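Carboxypeptidase A inhibitor (Ascaris suum, PDB 3FJU) is a secreted protein that inhibits the metalloprotease carboxypeptidase A. Local coordinates at residues B[37-42]-B[48-53]. Sequence-based numbering, arbitrary orientation.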
# COMPACT_ATOMS: atom_id res chain seq x y z
N PHE B 37 -11.38 -0.79 -15.28
CA PHE B 37 -12.00 0.52 -15.57
C PHE B 37 -11.07 1.45 -16.34
O PHE B 37 -10.88 2.63 -16.01
CB PHE B 37 -12.55 1.17 -14.29
CG PHE B 37 -13.69 0.40 -13.70
CD1 PHE B 37 -13.45 -0.75 -12.95
CD2 PHE B 37 -15.02 0.79 -13.93
CE1 PHE B 37 -14.51 -1.50 -12.43
CE2 PHE B 37 -16.08 0.06 -13.39
CZ PHE B 37 -15.81 -1.09 -12.64
N THR B 38 -10.48 0.88 -17.39
CA THR B 38 -9.52 1.59 -18.19
C THR B 38 -9.57 1.13 -19.65
O THR B 38 -10.49 0.41 -20.05
CB THR B 38 -8.11 1.40 -17.61
OG1 THR B 38 -7.21 2.34 -18.19
CG2 THR B 38 -7.60 -0.04 -17.80
N ILE B 39 -8.57 1.54 -20.43
CA ILE B 39 -8.52 1.28 -21.87
C ILE B 39 -7.36 0.37 -22.22
O ILE B 39 -6.40 0.25 -21.45
CB ILE B 39 -8.42 2.60 -22.68
CG1 ILE B 39 -7.09 3.33 -22.38
CG2 ILE B 39 -9.67 3.48 -22.42
CD1 ILE B 39 -6.88 4.69 -23.10
N PRO B 40 -7.43 -0.30 -23.38
CA PRO B 40 -6.32 -1.14 -23.83
C PRO B 40 -5.13 -0.33 -24.32
O PRO B 40 -5.25 0.85 -24.66
CB PRO B 40 -6.91 -1.89 -25.04
CG PRO B 40 -8.35 -1.70 -24.97
CD PRO B 40 -8.56 -0.38 -24.32
N CYS B 41 -4.00 -1.01 -24.40
CA CYS B 41 -2.78 -0.42 -24.91
C CYS B 41 -1.88 -1.53 -25.43
O CYS B 41 -2.03 -2.71 -25.06
CB CYS B 41 -2.05 0.34 -23.80
SG CYS B 41 -1.85 -0.66 -22.27
N LYS B 42 -0.93 -1.14 -26.27
CA LYS B 42 0.11 -2.04 -26.77
C LYS B 42 1.45 -1.73 -26.12
O LYS B 42 2.27 -2.64 -25.94
CB LYS B 42 0.22 -1.93 -28.29
CG LYS B 42 -1.06 -2.21 -29.05
CD LYS B 42 -1.49 -3.65 -28.95
CE LYS B 42 -2.27 -4.06 -30.20
NZ LYS B 42 -3.24 -5.12 -29.87
N GLN B 48 -0.51 7.81 -22.52
CA GLN B 48 -0.01 9.17 -22.23
C GLN B 48 -1.09 10.24 -22.01
O GLN B 48 -0.76 11.38 -21.63
CB GLN B 48 0.96 9.62 -23.35
CG GLN B 48 0.25 9.93 -24.68
CD GLN B 48 1.20 10.38 -25.80
OE1 GLN B 48 1.86 11.42 -25.69
NE2 GLN B 48 1.26 9.60 -26.89
N VAL B 49 -2.36 9.90 -22.21
CA VAL B 49 -3.42 10.93 -22.17
C VAL B 49 -3.64 11.46 -20.77
O VAL B 49 -4.26 12.51 -20.60
CB VAL B 49 -4.76 10.48 -22.79
CG1 VAL B 49 -4.67 10.50 -24.31
CG2 VAL B 49 -5.19 9.14 -22.26
N TRP B 50 -3.17 10.72 -19.77
CA TRP B 50 -3.28 11.19 -18.39
C TRP B 50 -2.02 11.95 -18.00
O TRP B 50 -0.90 11.45 -18.14
CB TRP B 50 -3.49 10.03 -17.41
CG TRP B 50 -4.78 9.30 -17.60
CD1 TRP B 50 -5.96 9.56 -16.96
CD2 TRP B 50 -5.03 8.17 -18.45
NE1 TRP B 50 -6.93 8.67 -17.36
CE2 TRP B 50 -6.39 7.81 -18.28
CE3 TRP B 50 -4.22 7.43 -19.34
CZ2 TRP B 50 -6.96 6.74 -18.97
CZ3 TRP B 50 -4.80 6.36 -20.02
CH2 TRP B 50 -6.16 6.04 -19.84
N ALA B 51 -2.21 13.17 -17.52
CA ALA B 51 -1.11 13.94 -16.95
C ALA B 51 -0.44 13.18 -15.79
O ALA B 51 0.79 13.23 -15.62
CB ALA B 51 -1.61 15.25 -16.47
N HIS B 52 -1.23 12.45 -15.02
CA HIS B 52 -0.65 11.63 -13.95
C HIS B 52 -0.29 10.31 -14.57
O HIS B 52 -1.16 9.53 -14.96
CB HIS B 52 -1.65 11.50 -12.81
CG HIS B 52 -1.93 12.81 -12.16
ND1 HIS B 52 -1.00 13.45 -11.37
CD2 HIS B 52 -2.98 13.65 -12.26
CE1 HIS B 52 -1.48 14.60 -10.97
NE2 HIS B 52 -2.69 14.75 -11.49
N GLU B 53 1.02 10.09 -14.71
CA GLU B 53 1.59 8.93 -15.41
C GLU B 53 0.88 7.62 -15.15
O GLU B 53 0.75 7.19 -14.01
CB GLU B 53 3.08 8.81 -15.06
CG GLU B 53 3.85 7.69 -15.80
CD GLU B 53 5.23 7.39 -15.18
OE1 GLU B 53 5.72 8.17 -14.32
OE2 GLU B 53 5.83 6.35 -15.58
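Thr38 and Ile39 face Val49 and Trp50 across a wide backbone gap, with CA atoms 11.5 Å apart for Thr38 and Trp50 and 10.9 Å for Ile39 and Val49, and no hydrogen bond joins the two segments. Side chains bridge the distance instead. The indole of Trp50 reaches over with the far end of its six-membered ring, and Ile39 meets it from the opposite direction. Ile39 CG1 lies in the ring plane at the indole edge, 3.8 Å from Trp50 CH2, while CD1 approaches the same carbon obliquely at 3.6 Å. With CG1 held between the backbone N and the carbonyl carbon (chi1 64°) and the chain extended beyond it (chi2 -178°), Ile39 brings both carbons to Trp50 CH2. Val49 lays CG2 over one face of the indole of its neighbour, 3.5 Å above the plane and shifted toward the rim, and Lys54 makes a cation-pi contact with the same ring system. Thr38 adds a looser touch, its OG1 standing 4.2 Å from Trp50 CH2. The contact folds the irregular loop between helix 26-36 and strand 55-57 against itself, and Ile39 and Trp50 both touch Cys61 of strand 60-62. In this small disulfide-rich inhibitor the same loop is cross-linked by Cys41, bonded to Cys56. Burying 107 Å² in all, the surface contact rests on apolar packing of the Ile39 branch against the six-membered ring, positioned by shape alone, while Thr38 OG1 is hydrogen-bonded to the carbonyl O of Cys61 and not to Trp50.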